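Local coordinates for protein starch synthase I (PDB 4HLN) that is a barley glycosyltransferase of the starch synthase family, with the GT-B architecture of two Rossmann-like domains facing each other across a cleft, at residues A[430-435]-A[498-503]; A[438-443]-A[469-474]. All blocks are in the same frame, centred on the assembly; numbering follows the deposited sequence.

How the interactions relate
Both contacts belong to the Rossmann-like domain built on the parallel sheet ordered 497-501, 471-476, 442-446, 517-520, 540-544, 569-571, and their centres lie about 12 Å apart. Interaction 1 joins the end of helix 419-432 and the turn after it to strand 497-501, outermost in the sheet; interaction 2 pairs strands 442-446 and 471-476 just inside it. Along the chain interaction 2 is nested within the loop closed by interaction 1. They meet through strand 471-476: R498 N and W500 N lie 2.9 Å from F472 O and M474 O, respectively, probable hydrogen bonds. Together they join the three strands at one margin of the sheet to the end of the helix that precedes strand 442-446 in the chain.

Interaction 1 of 2, residues A[430-435]-A[498-503]; sequences RELGLP and RGWVGF
R498, on the outermost strand 497-501, reaches the carbonyl end of helix 419-432 and the turn after it, giving two N-H bonds to L432 O and G433 O. Its NE donates to L432 O at 2.9 Å, and its NH2 donates to G433 O, also at 2.9 Å. Both acceptors lie at the edge of the guanidinium, close to its plane, so the pair of bonds limits the group's rotation. The bonds are not alike at the acceptors: NE is moderately tilted from the carbonyl plane of L432, whereas NH2 sits well above that of G433. A turn about the CB-CG bond (chi2 -68°) bends the R498 chain, which runs past L434 in the opposite direction. L434 CD2 then lies over the centre of one guanidinium face, 3.5 Å from R498 CZ, while L434 CG is 3.8 Å from R498 CG. G433, with positive phi (85°), belongs to the Schellman motif that ends the helix. A positive group here would be expected to suit the negative end of the helix dipole. Farther along, L432 CD2 approaches the edge of the W500 ring, 4.4 Å from CD1. The remaining nitrogen, R498 NH1, bonds to K494 O, L432 also packs on V473 of the adjacent strand 471-476, and a salt bridge from E431 to R510 links the helix end to helix 505-514.

Interaction 2 of 2, residues A[438-443]-A[469-474]; sequences EDVPLI and DVQFVM
V440 lays both methyls against one side of the Q471 side chain, the two side chains crossing at about a right angle where strands 442-446 and 471-476 begin to run side by side. V440 CG1 rests 3.5 Å from Q471 CD, and V440 CG2 is 3.6 Å from Q471 CG; the extended glutamine chain (chi2 -176°) offers CG to one methyl and CD to the other. On the same face of the sheet, L442 sends CD1 into the hollow between Q471 and V473. Its CG is anti to the backbone N (chi1 173°), and CD1 turns across to the neighbouring strand, 3.8 Å from Q471 CB and 4.0 Å from V473 CG1. On the opposite face I443 sets CG2 obliquely against the F472 ring, 3.6 Å from CD1. Nearer the strand starts, the P441 ring crosses V470, with P441 CG 4.0 Å from V470 CG1; both residues are covered by I587 of helix 576-592. Beneath these bumps the parallel pairing is carried by three backbone bonds: Q471 N to P441 O (2.9 Å), I443 N to Q471 O, and V473 N to I443 O (2.8 Å). These are the two strands of a beta-alpha-beta unit connected through helix 455-466. The buried Q471 amide finds its partners in Q429 and P435 O, and D469 in R437. Since the hydrogen bonds between the segments are all main-chain, the pairing itself does not depend on side-chain identity, and the side chains supply mainly apolar fit.

Interaction 1 of 2, residues A[430-435]-A[498-503]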
ATOM      1  N   ARG A 430      31.773  -8.967   9.005  1.00 40.30           N
ATOM      2  CA  ARG A 430      33.079  -8.752   8.409  1.00 42.11           C
ATOM      3  C   ARG A 430      33.059  -7.618   7.384  1.00 50.96           C
ATOM      4  O   ARG A 430      33.880  -6.703   7.439  1.00 62.01           O
ATOM      5  CB  ARG A 430      33.633 -10.051   7.820  1.00 45.09           C
ATOM      6  CG  ARG A 430      33.993 -11.091   8.892  1.00 40.06           C
ATOM      7  CD  ARG A 430      34.843 -12.226   8.325  1.00 36.25           C
ATOM      8  NE  ARG A 430      34.251 -13.531   8.613  1.00 58.64           N
ATOM      9  CZ  ARG A 430      34.621 -14.324   9.613  1.00 55.71           C
ATOM     10  NH1 ARG A 430      35.589 -13.955  10.425  1.00 50.26           N
ATOM     11  NH2 ARG A 430      34.023 -15.489   9.798  1.00 62.97           N
ATOM     12  N   GLU A 431      32.106  -7.664   6.465  1.00 50.99           N
ATOM     13  CA  GLU A 431      31.956  -6.611   5.471  1.00 53.35           C
ATOM     14  C   GLU A 431      31.782  -5.212   6.099  1.00 60.90           C
ATOM     15  O   GLU A 431      32.207  -4.208   5.530  1.00 61.49           O
ATOM     16  CB  GLU A 431      30.759  -6.936   4.598  1.00 51.88           C
ATOM     17  CG  GLU A 431      30.677  -6.177   3.297  1.00 60.61           C
ATOM     18  CD  GLU A 431      29.443  -6.578   2.481  1.00 71.05           C
ATOM     19  OE1 GLU A 431      28.769  -7.573   2.857  1.00 76.09           O
ATOM     20  OE2 GLU A 431      29.149  -5.905   1.466  1.00 60.74           O
ATOM     21  N   LEU A 432      31.158  -5.148   7.269  1.00 58.78           N
ATOM     22  CA  LEU A 432      30.861  -3.864   7.896  1.00 57.83           C
ATOM     23  C   LEU A 432      31.929  -3.454   8.904  1.00 63.13           C
ATOM     24  O   LEU A 432      31.945  -2.316   9.377  1.00 63.52           O
ATOM     25  CB  LEU A 432      29.489  -3.894   8.574  1.00 46.96           C
ATOM     26  CG  LEU A 432      28.317  -4.198   7.646  1.00 55.82           C
ATOM     27  CD1 LEU A 432      27.048  -4.489   8.408  1.00 48.63           C
ATOM     28  CD2 LEU A 432      28.097  -3.060   6.682  1.00 61.78           C
ATOM     29  N   GLY A 433      32.814  -4.386   9.238  1.00 48.27           N
ATOM     30  CA  GLY A 433      33.898  -4.097  10.153  1.00 33.02           C
ATOM     31  C   GLY A 433      33.483  -4.257  11.604  1.00 50.71           C
ATOM     32  O   GLY A 433      34.122  -3.735  12.523  1.00 53.55           O
ATOM     33  N   LEU A 434      32.397  -4.981  11.818  1.00 51.23           N
ATOM     34  CA  LEU A 434      31.927  -5.219  13.164  1.00 43.52           C
ATOM     35  C   LEU A 434      32.624  -6.409  13.794  1.00 58.18           C
ATOM     36  O   LEU A 434      33.053  -7.342  13.101  1.00 62.99           O
ATOM     37  CB  LEU A 434      30.428  -5.456  13.155  1.00 47.26           C
ATOM     38  CG  LEU A 434      29.603  -4.223  12.795  1.00 56.09           C
ATOM     39  CD1 LEU A 434      28.169  -4.634  12.509  1.00 46.26           C
ATOM     40  CD2 LEU A 434      29.677  -3.193  13.925  1.00 57.90           C
ATOM     41  N   PRO A 435      32.757  -6.369  15.122  1.00 58.58           N
ATOM     42  CA  PRO A 435      33.202  -7.551  15.857  1.00 53.25           C
ATOM     43  C   PRO A 435      32.376  -8.795  15.473  1.00 59.50           C
ATOM     44  O   PRO A 435      31.139  -8.825  15.611  1.00 49.00           O
ATOM     45  CB  PRO A 435      32.984  -7.157  17.325  1.00 51.78           C
ATOM     46  CG  PRO A 435      32.222  -5.817  17.298  1.00 50.57           C
ATOM     47  CD  PRO A 435      32.595  -5.195  15.998  1.00 55.97           C
ATOM     48  N   ARG A 498      26.860   0.967  12.591  1.00 44.97           N
ATOM     49  CA  ARG A 498      27.333   1.202  11.233  1.00 49.52           C
ATOM     50  C   ARG A 498      26.265   1.874  10.369  1.00 54.18           C
ATOM     51  O   ARG A 498      25.098   1.478  10.378  1.00 51.23           O
ATOM     52  CB  ARG A 498      27.768  -0.110  10.579  1.00 51.59           C
ATOM     53  CG  ARG A 498      28.949  -0.796  11.258  1.00 54.35           C
ATOM     54  CD  ARG A 498      30.247  -0.012  11.106  1.00 56.13           C
ATOM     55  NE  ARG A 498      31.365  -0.747  11.689  1.00 66.24           N
ATOM     56  CZ  ARG A 498      31.783  -0.611  12.942  1.00 67.92           C
ATOM     57  NH1 ARG A 498      31.192   0.248  13.765  1.00 61.19           N
ATOM     58  NH2 ARG A 498      32.802  -1.338  13.373  1.00 75.57           N
ATOM     59  N   GLY A 499      26.681   2.893   9.625  1.00 55.66           N
ATOM     60  CA  GLY A 499      25.798   3.608   8.730  1.00 49.03           C
ATOM     61  C   GLY A 499      26.322   3.551   7.309  1.00 61.84           C
ATOM     62  O   GLY A 499      27.363   4.139   6.983  1.00 65.65           O
ATOM     63  N   TRP A 500      25.597   2.828   6.465  1.00 56.37           N
ATOM     64  CA  TRP A 500      25.976   2.653   5.076  1.00 55.90           C
ATOM     65  C   TRP A 500      25.183   3.662   4.274  1.00 58.27           C
ATOM     66  O   TRP A 500      23.986   3.471   4.024  1.00 59.08           O
ATOM     67  CB  TRP A 500      25.627   1.236   4.619  1.00 59.61           C
ATOM     68  CG  TRP A 500      26.391   0.731   3.412  1.00 58.71           C
ATOM     69  CD1 TRP A 500      27.393  -0.197   3.417  1.00 44.85           C
ATOM     70  CD2 TRP A 500      26.196   1.103   2.031  1.00 67.41           C
ATOM     71  NE1 TRP A 500      27.844  -0.417   2.134  1.00 55.25           N
ATOM     72  CE2 TRP A 500      27.126   0.363   1.263  1.00 66.18           C
ATOM     73  CE3 TRP A 500      25.333   1.990   1.372  1.00 70.51           C
ATOM     74  CZ2 TRP A 500      27.220   0.483  -0.132  1.00 62.69           C
ATOM     75  CZ3 TRP A 500      25.422   2.106  -0.017  1.00 74.84           C
ATOM     76  CH2 TRP A 500      26.359   1.357  -0.751  1.00 71.64           C
ATOM     77  N   VAL A 501      25.852   4.742   3.885  1.00 53.79           N
ATOM     78  CA  VAL A 501      25.196   5.820   3.169  1.00 54.23           C
ATOM     79  C   VAL A 501      25.248   5.654   1.661  1.00 58.06           C
ATOM     80  O   VAL A 501      26.317   5.640   1.046  1.00 67.79           O
ATOM     81  CB  VAL A 501      25.784   7.173   3.528  1.00 60.79           C
ATOM     82  CG1 VAL A 501      25.117   8.249   2.696  1.00 62.73           C
ATOM     83  CG2 VAL A 501      25.593   7.446   5.014  1.00 61.23           C
ATOM     84  N   GLY A 502      24.065   5.552   1.078  1.00 54.18           N
ATOM     85  CA  GLY A 502      23.902   5.353  -0.345  1.00 56.28           C
ATOM     86  C   GLY A 502      22.825   4.307  -0.509  1.00 60.78           C
ATOM     87  O   GLY A 502      22.128   3.966   0.452  1.00 60.69           O
ATOM     88  N   PHE A 503      22.663   3.803  -1.720  1.00 59.36           N
ATOM     89  CA  PHE A 503      21.942   2.561  -1.837  1.00 69.50           C
ATOM     90  C   PHE A 503      22.718   1.482  -2.566  1.00 66.94           C
ATOM     91  O   PHE A 503      23.751   1.739  -3.178  1.00 69.06           O
ATOM     92  CB  PHE A 503      20.533   2.724  -2.394  1.00 86.75           C
ATOM     93  CG  PHE A 503      19.561   1.739  -1.798  1.00113.46           C
ATOM     94  CD1 PHE A 503      19.140   1.880  -0.472  1.00121.28           C
ATOM     95  CD2 PHE A 503      19.108   0.647  -2.530  1.00109.49           C
ATOM     96  CE1 PHE A 503      18.261   0.968   0.102  1.00115.17           C
ATOM     97  CE2 PHE A 503      18.229  -0.270  -1.963  1.00105.41           C
ATOM     98  CZ  PHE A 503      17.805  -0.108  -0.645  1.00107.43           C
TER

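Interaction 2 of 2, residues A[438-443]-A[469-474]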
ATOM      1  N   GLU A 438      28.812 -14.186  17.199  1.00 60.48           N
ATOM      2  CA  GLU A 438      27.592 -14.900  16.850  1.00 59.17           C
ATOM      3  C   GLU A 438      26.444 -14.554  17.817  1.00 66.16           C
ATOM      4  O   GLU A 438      25.271 -14.560  17.456  1.00 65.40           O
ATOM      5  CB  GLU A 438      27.882 -16.410  16.839  1.00 58.38           C
ATOM      6  CG  GLU A 438      26.655 -17.303  16.663  1.00 90.05           C
ATOM      7  CD  GLU A 438      25.879 -17.515  17.962  1.00111.56           C
ATOM      8  OE1 GLU A 438      26.522 -17.570  19.039  1.00122.67           O
ATOM      9  OE2 GLU A 438      24.629 -17.619  17.902  1.00104.21           O
ATOM     10  N   ASP A 439      26.811 -14.221  19.047  1.00 69.85           N
ATOM     11  CA  ASP A 439      25.886 -14.162  20.168  1.00 65.53           C
ATOM     12  C   ASP A 439      25.206 -12.802  20.314  1.00 70.07           C
ATOM     13  O   ASP A 439      24.132 -12.691  20.913  1.00 67.94           O
ATOM     14  CB  ASP A 439      26.658 -14.498  21.451  1.00 76.73           C
ATOM     15  CG  ASP A 439      28.070 -13.881  21.474  1.00 80.94           C
ATOM     16  OD1 ASP A 439      29.023 -14.483  20.917  1.00 78.00           O
ATOM     17  OD2 ASP A 439      28.222 -12.791  22.061  1.00 79.81           O
ATOM     18  N   VAL A 440      25.848 -11.771  19.775  1.00 66.32           N
ATOM     19  CA  VAL A 440      25.338 -10.408  19.850  1.00 70.42           C
ATOM     20  C   VAL A 440      24.154 -10.232  18.884  1.00 73.52           C
ATOM     21  O   VAL A 440      24.181 -10.747  17.767  1.00 69.95           O
ATOM     22  CB  VAL A 440      26.461  -9.398  19.506  1.00 69.71           C
ATOM     23  CG1 VAL A 440      26.862  -9.539  18.045  1.00 79.83           C
ATOM     24  CG2 VAL A 440      26.028  -7.982  19.786  1.00 63.30           C
ATOM     25  N   PRO A 441      23.098  -9.521  19.323  1.00 72.65           N
ATOM     26  CA  PRO A 441      21.951  -9.208  18.463  1.00 63.46           C
ATOM     27  C   PRO A 441      22.326  -8.180  17.406  1.00 64.81           C
ATOM     28  O   PRO A 441      22.806  -7.094  17.744  1.00 67.84           O
ATOM     29  CB  PRO A 441      20.947  -8.579  19.433  1.00 63.07           C
ATOM     30  CG  PRO A 441      21.410  -8.979  20.794  1.00 67.38           C
ATOM     31  CD  PRO A 441      22.888  -9.049  20.700  1.00 69.32           C
ATOM     32  N   LEU A 442      22.112  -8.522  16.142  1.00 58.07           N
ATOM     33  CA  LEU A 442      22.411  -7.614  15.048  1.00 49.84           C
ATOM     34  C   LEU A 442      21.117  -7.102  14.431  1.00 55.64           C
ATOM     35  O   LEU A 442      20.252  -7.882  14.027  1.00 65.10           O
ATOM     36  CB  LEU A 442      23.278  -8.306  14.004  1.00 50.76           C
ATOM     37  CG  LEU A 442      23.546  -7.535  12.709  1.00 54.51           C
ATOM     38  CD1 LEU A 442      23.981  -6.104  12.970  1.00 50.72           C
ATOM     39  CD2 LEU A 442      24.588  -8.265  11.880  1.00 55.57           C
ATOM     40  N   ILE A 443      20.992  -5.783  14.369  1.00 53.62           N
ATOM     41  CA  ILE A 443      19.751  -5.142  13.980  1.00 51.54           C
ATOM     42  C   ILE A 443      19.937  -4.261  12.764  1.00 61.38           C
ATOM     43  O   ILE A 443      20.917  -3.513  12.671  1.00 62.85           O
ATOM     44  CB  ILE A 443      19.229  -4.273  15.107  1.00 53.46           C
ATOM     45  CG1 ILE A 443      18.877  -5.148  16.302  1.00 58.34           C
ATOM     46  CG2 ILE A 443      18.009  -3.502  14.654  1.00 53.37           C
ATOM     47  CD1 ILE A 443      18.765  -4.383  17.582  1.00 56.96           C
ATOM     48  N   ASP A 469      24.284  -4.398  24.782  1.00 77.50           N
ATOM     49  CA  ASP A 469      25.229  -5.097  23.921  1.00 75.34           C
ATOM     50  C   ASP A 469      24.527  -5.546  22.652  1.00 72.60           C
ATOM     51  O   ASP A 469      23.942  -6.630  22.606  1.00 66.62           O
ATOM     52  CB  ASP A 469      25.856  -6.299  24.622  1.00 69.21           C
ATOM     53  CG  ASP A 469      26.941  -6.957  23.780  1.00 76.18           C
ATOM     54  OD1 ASP A 469      27.427  -6.299  22.829  1.00 76.56           O
ATOM     55  OD2 ASP A 469      27.308  -8.121  24.068  1.00 71.09           O
ATOM     56  N   VAL A 470      24.582  -4.693  21.634  1.00 64.69           N
ATOM     57  CA  VAL A 470      23.966  -4.973  20.348  1.00 65.19           C
ATOM     58  C   VAL A 470      24.758  -4.295  19.250  1.00 65.18           C
ATOM     59  O   VAL A 470      25.534  -3.363  19.501  1.00 61.53           O
ATOM     60  CB  VAL A 470      22.515  -4.442  20.259  1.00 58.41           C
ATOM     61  CG1 VAL A 470      21.655  -5.046  21.340  1.00 61.17           C
ATOM     62  CG2 VAL A 470      22.493  -2.923  20.340  1.00 46.06           C
ATOM     63  N   GLN A 471      24.556  -4.772  18.029  1.00 56.02           N
ATOM     64  CA  GLN A 471      25.079  -4.093  16.858  1.00 51.43           C
ATOM     65  C   GLN A 471      23.899  -3.600  16.011  1.00 54.76           C
ATOM     66  O   GLN A 471      22.826  -4.200  15.997  1.00 54.40           O
ATOM     67  CB  GLN A 471      25.992  -5.018  16.062  1.00 48.77           C
ATOM     68  CG  GLN A 471      26.873  -5.893  16.938  1.00 47.44           C
ATOM     69  CD  GLN A 471      27.834  -6.727  16.132  1.00 58.44           C
ATOM     70  OE1 GLN A 471      27.481  -7.255  15.071  1.00 61.67           O
ATOM     71  NE2 GLN A 471      29.067  -6.841  16.616  1.00 65.23           N
ATOM     72  N   PHE A 472      24.097  -2.490  15.320  1.00 54.68           N
ATOM     73  CA  PHE A 472      23.015  -1.870  14.588  1.00 55.04           C
ATOM     74  C   PHE A 472      23.539  -1.288  13.293  1.00 55.35           C
ATOM     75  O   PHE A 472      24.379  -0.399  13.290  1.00 61.16           O
ATOM     76  CB  PHE A 472      22.371  -0.766  15.421  1.00 52.14           C
ATOM     77  CG  PHE A 472      21.267  -0.064  14.713  1.00 64.94           C
ATOM     78  CD1 PHE A 472      19.950  -0.442  14.908  1.00 69.55           C
ATOM     79  CD2 PHE A 472      21.539   0.957  13.821  1.00 74.26           C
ATOM     80  CE1 PHE A 472      18.918   0.199  14.237  1.00 61.18           C
ATOM     81  CE2 PHE A 472      20.509   1.600  13.146  1.00 72.63           C
ATOM     82  CZ  PHE A 472      19.200   1.217  13.357  1.00 63.13           C
ATOM     83  N   VAL A 473      23.040  -1.790  12.179  1.00 54.34           N
ATOM     84  CA  VAL A 473      23.442  -1.241  10.903  1.00 57.15           C
ATOM     85  C   VAL A 473      22.223  -0.686  10.197  1.00 59.63           C
ATOM     86  O   VAL A 473      21.175  -1.332  10.123  1.00 62.34           O
ATOM     87  CB  VAL A 473      24.116  -2.291  10.006  1.00 53.86           C
ATOM     88  CG1 VAL A 473      23.263  -3.566   9.922  1.00 38.47           C
ATOM     89  CG2 VAL A 473      24.363  -1.711   8.618  1.00 49.07           C
ATOM     90  N   MET A 474      22.344   0.528   9.692  1.00 54.60           N
ATOM     91  CA  MET A 474      21.285   1.028   8.854  1.00 62.23           C
ATOM     92  C   MET A 474      21.878   1.423   7.516  1.00 53.86           C
ATOM     93  O   MET A 474      22.989   1.935   7.443  1.00 51.01           O
ATOM     94  CB  MET A 474      20.510   2.163   9.533  1.00 62.71           C
ATOM     95  CG  MET A 474      21.301   3.421   9.776  1.00 71.16           C
ATOM     96  SD  MET A 474      20.421   4.568  10.859  1.00117.05           S
ATOM     97  CE  MET A 474      18.982   4.980   9.879  1.00 52.16           C
TER